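Local structure of branched-chain amino acid aminotransferase (5CE8) at residues N96-D101 and A130-K135; A88-V93 and W302-Y307. The protein probably transfers the amino group of leucine, isoleucine or valine to 2-oxoglutarate, using pyridoxal 5'-phosphate as cofactor. One frame throughout, in Å; residues are numbered along the deposited sequence.

Interaction 1. Residues N96-D101 and A130-K135; sequences NGFKED and AIPFGK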
ATOM      1  N   ASN A  96     -34.007  34.559  14.724  1.00 33.64           N
ATOM      2  CA  ASN A  96     -35.102  33.641  14.426  1.00 33.71           C
ATOM      3  C   ASN A  96     -36.099  33.312  15.578  1.00 29.28           C
ATOM      4  O   ASN A  96     -37.034  32.556  15.390  1.00 34.95           O
ATOM      5  CB  ASN A  96     -34.455  32.388  13.922  1.00 35.74           C
ATOM      6  CG  ASN A  96     -33.845  32.591  12.555  1.00 36.80           C
ATOM      7  OD1 ASN A  96     -34.604  32.639  11.571  1.00 34.77           O
ATOM      8  ND2 ASN A  96     -32.505  32.738  12.471  1.00 31.24           N
ATOM      9  N   GLY A  97     -35.844  33.814  16.759  1.00 30.00           N
ATOM     10  CA  GLY A  97     -36.603  33.483  17.968  1.00 30.14           C
ATOM     11  C   GLY A  97     -36.707  32.030  18.335  1.00 31.28           C
ATOM     12  O   GLY A  97     -37.706  31.614  18.937  1.00 35.54           O
ATOM     13  N   PHE A  98     -35.678  31.243  18.023  1.00 30.99           N
ATOM     14  CA  PHE A  98     -35.733  29.831  18.305  1.00 30.89           C
ATOM     15  C   PHE A  98     -35.663  29.582  19.794  1.00 29.41           C
ATOM     16  O   PHE A  98     -34.891  30.288  20.510  1.00 25.96           O
ATOM     17  CB  PHE A  98     -34.546  29.099  17.637  1.00 31.46           C
ATOM     18  CG  PHE A  98     -34.692  28.944  16.161  1.00 33.07           C
ATOM     19  CD1 PHE A  98     -35.923  28.470  15.616  1.00 25.60           C
ATOM     20  CD2 PHE A  98     -33.629  29.269  15.302  1.00 27.48           C
ATOM     21  CE1 PHE A  98     -36.089  28.350  14.231  1.00 30.06           C
ATOM     22  CE2 PHE A  98     -33.798  29.126  13.926  1.00 30.41           C
ATOM     23  CZ  PHE A  98     -35.018  28.676  13.389  1.00 33.48           C
ATOM     24  N   LYS A  99     -36.489  28.626  20.235  1.00 23.83           N
ATOM     25  CA  LYS A  99     -36.538  28.155  21.641  1.00 29.49           C
ATOM     26  C   LYS A  99     -36.724  26.648  21.590  1.00 29.54           C
ATOM     27  O   LYS A  99     -37.729  26.092  22.095  1.00 26.78           O
ATOM     28  CB  LYS A  99     -37.687  28.789  22.462  1.00 32.40           C
ATOM     29  CG  LYS A  99     -37.429  30.216  22.879  1.00 37.73           C
ATOM     30  CD  LYS A  99     -38.710  30.924  23.388  1.00 46.81           C
ATOM     31  CE  LYS A  99     -38.561  32.458  23.436  1.00 46.85           C
ATOM     32  NZ  LYS A  99     -37.203  32.845  23.921  1.00 45.24           N
ATOM     33  N   GLU A 100     -35.767  25.983  20.915  1.00 27.39           N
ATOM     34  CA  GLU A 100     -35.824  24.513  20.683  1.00 28.98           C
ATOM     35  C   GLU A 100     -34.447  24.034  20.167  1.00 27.67           C
ATOM     36  O   GLU A 100     -33.646  24.846  19.743  1.00 24.97           O
ATOM     37  CB  GLU A 100     -36.873  24.209  19.613  1.00 29.02           C
ATOM     38  CG  GLU A 100     -36.424  24.591  18.175  1.00 33.75           C
ATOM     39  CD  GLU A 100     -37.578  24.670  17.188  1.00 32.59           C
ATOM     40  OE1 GLU A 100     -37.961  23.680  16.573  1.00 40.54           O
ATOM     41  OE2 GLU A 100     -38.106  25.768  17.033  1.00 39.50           O
ATOM     42  N   ASP A 101     -34.258  22.717  20.138  1.00 28.11           N
ATOM     43  CA  ASP A 101     -33.005  22.059  19.671  1.00 27.05           C
ATOM     44  C   ASP A 101     -32.785  22.391  18.192  1.00 27.47           C
ATOM     45  O   ASP A 101     -33.728  22.344  17.344  1.00 26.87           O
ATOM     46  CB  ASP A 101     -33.050  20.534  19.813  1.00 29.36           C
ATOM     47  CG  ASP A 101     -33.092  20.070  21.228  1.00 26.83           C
ATOM     48  OD1 ASP A 101     -32.974  20.921  22.097  1.00 28.08           O
ATOM     49  OD2 ASP A 101     -33.320  18.838  21.449  1.00 28.17           O
ATOM     50  N   ALA A 130     -29.141  28.206  11.107  1.00 29.67           N
ATOM     51  CA  ALA A 130     -29.649  27.551  12.317  1.00 31.57           C
ATOM     52  C   ALA A 130     -30.998  26.920  12.022  1.00 33.94           C
ATOM     53  O   ALA A 130     -31.911  27.628  11.637  1.00 34.26           O
ATOM     54  CB  ALA A 130     -29.785  28.575  13.419  1.00 33.75           C
ATOM     55  N   ILE A 131     -31.115  25.598  12.169  1.00 26.41           N
ATOM     56  CA  ILE A 131     -32.268  24.903  11.789  1.00 32.20           C
ATOM     57  C   ILE A 131     -32.816  23.974  12.901  1.00 32.91           C
ATOM     58  O   ILE A 131     -32.051  23.282  13.594  1.00 26.51           O
ATOM     59  CB  ILE A 131     -31.984  24.175  10.414  1.00 34.91           C
ATOM     60  CG1 ILE A 131     -31.988  22.653  10.505  1.00 35.31           C
ATOM     61  CG2 ILE A 131     -30.685  24.686   9.756  1.00 36.05           C
ATOM     62  CD1 ILE A 131     -31.913  21.958   9.151  1.00 36.12           C
ATOM     63  N   PRO A 132     -34.152  23.875  13.012  1.00 30.87           N
ATOM     64  CA  PRO A 132     -34.684  22.931  13.947  1.00 31.12           C
ATOM     65  C   PRO A 132     -34.223  21.561  13.604  1.00 34.20           C
ATOM     66  O   PRO A 132     -34.069  21.265  12.412  1.00 31.91           O
ATOM     67  CB  PRO A 132     -36.182  23.031  13.732  1.00 31.64           C
ATOM     68  CG  PRO A 132     -36.355  24.434  13.360  1.00 34.91           C
ATOM     69  CD  PRO A 132     -35.208  24.727  12.452  1.00 31.79           C
ATOM     70  N   PHE A 133     -33.948  20.736  14.619  1.00 34.79           N
ATOM     71  CA  PHE A 133     -33.330  19.382  14.371  1.00 36.31           C
ATOM     72  C   PHE A 133     -33.503  18.500  15.580  1.00 33.31           C
ATOM     73  O   PHE A 133     -33.118  18.889  16.691  1.00 31.31           O
ATOM     74  CB  PHE A 133     -31.820  19.530  14.058  1.00 37.07           C
ATOM     75  CG  PHE A 133     -31.183  18.340  13.320  1.00 41.68           C
ATOM     76  CD1 PHE A 133     -31.509  18.058  11.996  1.00 44.76           C
ATOM     77  CD2 PHE A 133     -30.180  17.553  13.936  1.00 36.80           C
ATOM     78  CE1 PHE A 133     -30.871  17.020  11.296  1.00 43.75           C
ATOM     79  CE2 PHE A 133     -29.547  16.525  13.243  1.00 38.36           C
ATOM     80  CZ  PHE A 133     -29.889  16.245  11.935  1.00 43.44           C
ATOM     81  N   GLY A 134     -34.159  17.350  15.374  1.00 39.65           N
ATOM     82  CA  GLY A 134     -34.208  16.256  16.342  1.00 35.58           C
ATOM     83  C   GLY A 134     -32.999  15.310  16.251  1.00 42.41           C
ATOM     84  O   GLY A 134     -31.792  15.725  16.176  1.00 35.22           O
ATOM     85  N   LYS A 135     -33.300  14.017  16.235  1.00 46.21           N
ATOM     86  CA  LYS A 135     -32.227  12.967  16.207  1.00 46.08           C
ATOM     87  C   LYS A 135     -31.729  12.571  14.762  1.00 50.32           C
ATOM     88  O   LYS A 135     -32.532  12.618  13.805  1.00 56.42           O
ATOM     89  CB  LYS A 135     -32.692  11.763  17.074  1.00 41.54           C
ATOM     90  CG  LYS A 135     -32.790  12.101  18.581  1.00 35.60           C
TER
HETATM   91  O   HOH W   1     -33.037  17.506  18.985  1.00 35.81           O
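At the exit of strand 125-132 from the antiparallel sheet, D101 and F133 are joined backbone to backbone just ahead of the neighbouring strand 102-109. The amide N of F133 donates to O of D101 over 3.2 Å, with 150° at the hydrogen. The same oxygen takes a CA-H...O contact from P132 CA at 3.6 Å. Beyond this pair a water donates to both D101 OD2 (2.8 Å) and F133 O (2.7 Å), bridging the two segments, one entering the sheet and the other leaving it, while OD1 of D101 is held by the backbone N of W50.

The connection leading here starts at the C-terminal end of helix 82-95, where G97, with positive phi, closes a Schellman motif. F98 follows directly. Its CG lies beside the backbone N (chi1 -75°), which turns the ring toward the end of strand 125-132: CE2 rests 4.1 Å from A130 CB and CE1 4.0 Å from P132 CG. The side chains of F98 and P132 cross at about a right angle. CB of N96 packs over one face of the ring, offset toward its rim. O of A130 is buried beside CE2 and has no hydrogen-bond partner in the model. E100 reaches the proline from another direction, its chain extended beyond CG, and OE1 lies 3.4 Å from P132 CB. The benzyl group of F133 leads away from this loop to meet Y103 and A261; the side chain of F133 lies about 10 Å from the bound pyridoxal 5'-phosphate.

Interaction 2. Residues A88-V93 and W302-Y307; sequences AVVETV and WLTPVY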
ATOM      1  N   ALA A  88     -21.890  35.837  15.744  1.00 24.83           N
ATOM      2  CA  ALA A  88     -22.753  35.717  14.582  1.00 24.43           C
ATOM      3  C   ALA A  88     -23.711  34.570  14.721  1.00 24.36           C
ATOM      4  O   ALA A  88     -24.866  34.700  14.379  1.00 26.56           O
ATOM      5  CB  ALA A  88     -21.963  35.537  13.288  1.00 22.65           C
ATOM      6  N   VAL A  89     -23.262  33.444  15.247  1.00 21.92           N
ATOM      7  CA  VAL A  89     -24.233  32.398  15.593  1.00 21.00           C
ATOM      8  C   VAL A  89     -25.333  32.830  16.537  1.00 20.75           C
ATOM      9  O   VAL A  89     -26.524  32.525  16.336  1.00 22.40           O
ATOM     10  CB  VAL A  89     -23.567  31.173  16.258  1.00 22.42           C
ATOM     11  CG1 VAL A  89     -24.602  30.281  16.851  1.00 19.95           C
ATOM     12  CG2 VAL A  89     -22.717  30.377  15.267  1.00 23.86           C
ATOM     13  N   VAL A  90     -24.905  33.394  17.664  1.00 26.09           N
ATOM     14  CA  VAL A  90     -25.809  33.837  18.705  1.00 26.31           C
ATOM     15  C   VAL A  90     -26.881  34.819  18.188  1.00 24.58           C
ATOM     16  O   VAL A  90     -28.076  34.661  18.551  1.00 22.73           O
ATOM     17  CB  VAL A  90     -25.012  34.358  19.944  1.00 29.12           C
ATOM     18  CG1 VAL A  90     -25.814  35.309  20.800  1.00 30.68           C
ATOM     19  CG2 VAL A  90     -24.526  33.184  20.739  1.00 30.93           C
ATOM     20  N   GLU A  91     -26.499  35.707  17.270  1.00 25.32           N
ATOM     21  CA  GLU A  91     -27.440  36.611  16.611  1.00 30.56           C
ATOM     22  C   GLU A  91     -28.324  35.931  15.654  1.00 34.99           C
ATOM     23  O   GLU A  91     -29.464  36.307  15.559  1.00 32.79           O
ATOM     24  CB  GLU A  91     -26.716  37.713  15.863  1.00 34.55           C
ATOM     25  CG  GLU A  91     -25.978  38.680  16.794  1.00 36.41           C
ATOM     26  CD  GLU A  91     -24.723  39.252  16.145  1.00 46.14           C
ATOM     27  OE1 GLU A  91     -24.592  39.094  14.920  1.00 53.00           O
ATOM     28  OE2 GLU A  91     -23.846  39.847  16.834  1.00 49.37           O
ATOM     29  N   THR A  92     -27.839  34.928  14.925  1.00 31.97           N
ATOM     30  CA  THR A  92     -28.736  34.192  14.002  1.00 30.12           C
ATOM     31  C   THR A  92     -29.834  33.429  14.742  1.00 33.99           C
ATOM     32  O   THR A  92     -31.032  33.417  14.313  1.00 28.79           O
ATOM     33  CB  THR A  92     -27.944  33.189  13.135  1.00 28.37           C
ATOM     34  OG1 THR A  92     -26.865  33.897  12.571  1.00 28.20           O
ATOM     35  CG2 THR A  92     -28.783  32.546  12.029  1.00 27.17           C
ATOM     36  N   VAL A  93     -29.440  32.776  15.838  1.00 29.68           N
ATOM     37  CA  VAL A  93     -30.425  32.121  16.642  1.00 29.63           C
ATOM     38  C   VAL A  93     -31.451  33.163  17.148  1.00 31.65           C
ATOM     39  O   VAL A  93     -32.694  32.955  17.007  1.00 29.54           O
ATOM     40  CB  VAL A  93     -29.764  31.281  17.761  1.00 32.61           C
ATOM     41  CG1 VAL A  93     -30.800  30.584  18.560  1.00 29.48           C
ATOM     42  CG2 VAL A  93     -28.756  30.239  17.172  1.00 32.34           C
ATOM     43  N   TRP A 302     -18.722  25.184  28.602  1.00 25.13           N
ATOM     44  CA  TRP A 302     -18.960  24.737  27.232  1.00 24.66           C
ATOM     45  C   TRP A 302     -20.308  25.168  26.670  1.00 24.84           C
ATOM     46  O   TRP A 302     -20.584  24.931  25.472  1.00 26.38           O
ATOM     47  CB  TRP A 302     -18.972  23.191  27.159  1.00 22.45           C
ATOM     48  CG  TRP A 302     -17.631  22.621  27.260  1.00 21.72           C
ATOM     49  CD1 TRP A 302     -16.416  23.250  27.036  1.00 27.11           C
ATOM     50  CD2 TRP A 302     -17.329  21.270  27.494  1.00 23.41           C
ATOM     51  NE1 TRP A 302     -15.381  22.338  27.235  1.00 25.40           N
ATOM     52  CE2 TRP A 302     -15.925  21.120  27.492  1.00 22.07           C
ATOM     53  CE3 TRP A 302     -18.098  20.167  27.726  1.00 23.96           C
ATOM     54  CZ2 TRP A 302     -15.302  19.880  27.709  1.00 23.42           C
ATOM     55  CZ3 TRP A 302     -17.466  18.925  27.985  1.00 22.95           C
ATOM     56  CH2 TRP A 302     -16.105  18.803  27.971  1.00 22.95           C
ATOM     57  N   LEU A 303     -21.135  25.781  27.503  1.00 24.66           N
ATOM     58  CA  LEU A 303     -22.484  26.092  27.134  1.00 21.04           C
ATOM     59  C   LEU A 303     -22.697  27.571  26.951  1.00 26.45           C
ATOM     60  O   LEU A 303     -22.547  28.304  27.901  1.00 26.15           O
ATOM     61  CB  LEU A 303     -23.378  25.615  28.248  1.00 20.91           C
ATOM     62  CG  LEU A 303     -23.969  24.233  27.963  1.00 20.18           C
ATOM     63  CD1 LEU A 303     -22.878  23.167  28.018  1.00 17.51           C
ATOM     64  CD2 LEU A 303     -25.058  23.973  28.975  1.00 21.66           C
ATOM     65  N   THR A 304     -23.076  28.017  25.734  1.00 25.12           N
ATOM     66  CA  THR A 304     -23.179  29.432  25.411  1.00 26.97           C
ATOM     67  C   THR A 304     -24.620  29.819  25.437  1.00 26.35           C
ATOM     68  O   THR A 304     -25.361  29.306  24.596  1.00 35.93           O
ATOM     69  CB  THR A 304     -22.639  29.775  24.014  1.00 23.54           C
ATOM     70  OG1 THR A 304     -21.233  29.562  24.021  1.00 23.92           O
ATOM     71  CG2 THR A 304     -22.899  31.265  23.704  1.00 22.62           C
ATOM     72  N   PRO A 305     -25.039  30.701  26.390  1.00 25.81           N
ATOM     73  CA  PRO A 305     -26.464  31.010  26.427  1.00 28.24           C
ATOM     74  C   PRO A 305     -26.820  31.927  25.287  1.00 31.35           C
ATOM     75  O   PRO A 305     -26.068  32.871  24.996  1.00 23.89           O
ATOM     76  CB  PRO A 305     -26.658  31.760  27.766  1.00 29.36           C
ATOM     77  CG  PRO A 305     -25.339  32.227  28.176  1.00 28.11           C
ATOM     78  CD  PRO A 305     -24.339  31.262  27.571  1.00 28.02           C
ATOM     79  N   VAL A 306     -27.966  31.662  24.687  1.00 25.80           N
ATOM     80  CA  VAL A 306     -28.486  32.477  23.590  1.00 35.52           C
ATOM     81  C   VAL A 306     -29.313  33.716  24.094  1.00 38.17           C
ATOM     82  O   VAL A 306     -29.348  34.804  23.445  1.00 36.68           O
ATOM     83  CB  VAL A 306     -29.405  31.543  22.735  1.00 33.34           C
ATOM     84  CG1 VAL A 306     -30.411  32.272  21.866  1.00 33.54           C
ATOM     85  CG2 VAL A 306     -28.514  30.679  21.874  1.00 37.64           C
ATOM     86  N   TYR A 307     -30.008  33.541  25.221  1.00 38.30           N
ATOM     87  CA  TYR A 307     -30.951  34.567  25.736  1.00 42.70           C
ATOM     88  C   TYR A 307     -30.582  35.089  27.130  1.00 41.31           C
ATOM     89  O   TYR A 307     -29.800  34.451  27.822  1.00 37.56           O
ATOM     90  CB  TYR A 307     -32.363  33.975  25.701  1.00 41.07           C
ATOM     91  CG  TYR A 307     -32.827  33.611  24.295  1.00 42.28           C
ATOM     92  CD1 TYR A 307     -33.102  34.607  23.359  1.00 38.80           C
ATOM     93  CD2 TYR A 307     -32.979  32.268  23.906  1.00 41.46           C
ATOM     94  CE1 TYR A 307     -33.540  34.286  22.079  1.00 41.74           C
ATOM     95  CE2 TYR A 307     -33.407  31.934  22.630  1.00 40.54           C
ATOM     96  CZ  TYR A 307     -33.675  32.956  21.702  1.00 42.74           C
ATOM     97  OH  TYR A 307     -34.096  32.642  20.409  1.00 42.40           O
TER
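V93, in the last turn of helix 82-95, meets the C-terminal tail through one methyl. Its CB is directed toward the tail, and with CG1 anti to the backbone N (chi1 -179°) that branch is carried out to V306. There CG1 comes within 3.7 Å of V306 CG1 and 4.0 Å of V306 CG2, lodging against both branches of the second valine, whose side chain crosses it at about a right angle.

One turn earlier, V90 uses the other branch. Its CG2 touches CG2 of T304 at 3.9 Å, so the threonine presents its methyl to the helix, the two side chains meeting at a slant. CG1 of V90 stays more distant, 4.4 Å from V306 O.

At the end of the chain, the ring of Y307 lies under V306 CG1, which sits 3.1 Å above the ring plane toward its rim. The hydroxyl comes to 3.7 Å from V93 O, a packing approach; its probable hydrogen-bond partner is O of F98.

The helix has its own internal fastening: T92 N and T92 OG1 reach A88 O from opposite faces of the carbonyl plane, the hydroxyl at 2.8 Å.

No hydrogen bond joins 88-93 to 302-307; just beyond, R94 NE makes a weak one to V306 O. The tail is held instead by strand 55-58, through the backbone pairs T304 with V57 and V306 with L55, while V93 also packs on L55 and L102. Small aliphatic groups of a helix thus lie against the edge strand 303-305 and the tail after it, a helix packed on an antiparallel sheet, as in the small domain of fold-type IV enzymes.

Both interactions belong to the same antiparallel sheet and helix 82-95, but to different places on them. Interaction 2 is partly buried and apolar, made by methyl groups between the helix and the edge strand 303-305 with the tail after it. Interaction 1 lies nearer the surface, just past the helix's end, and mixes a backbone hydrogen bond and a bridging water with aromatic and proline contacts. Their centres are 12 Å apart and they touch directly: OH of Y307 lies 2.5 Å from O of F98, a probable hydrogen bond, and F98 CB packs on V93 CG1. The C-terminal residue thus probably ties the tail to the connection that follows the helix.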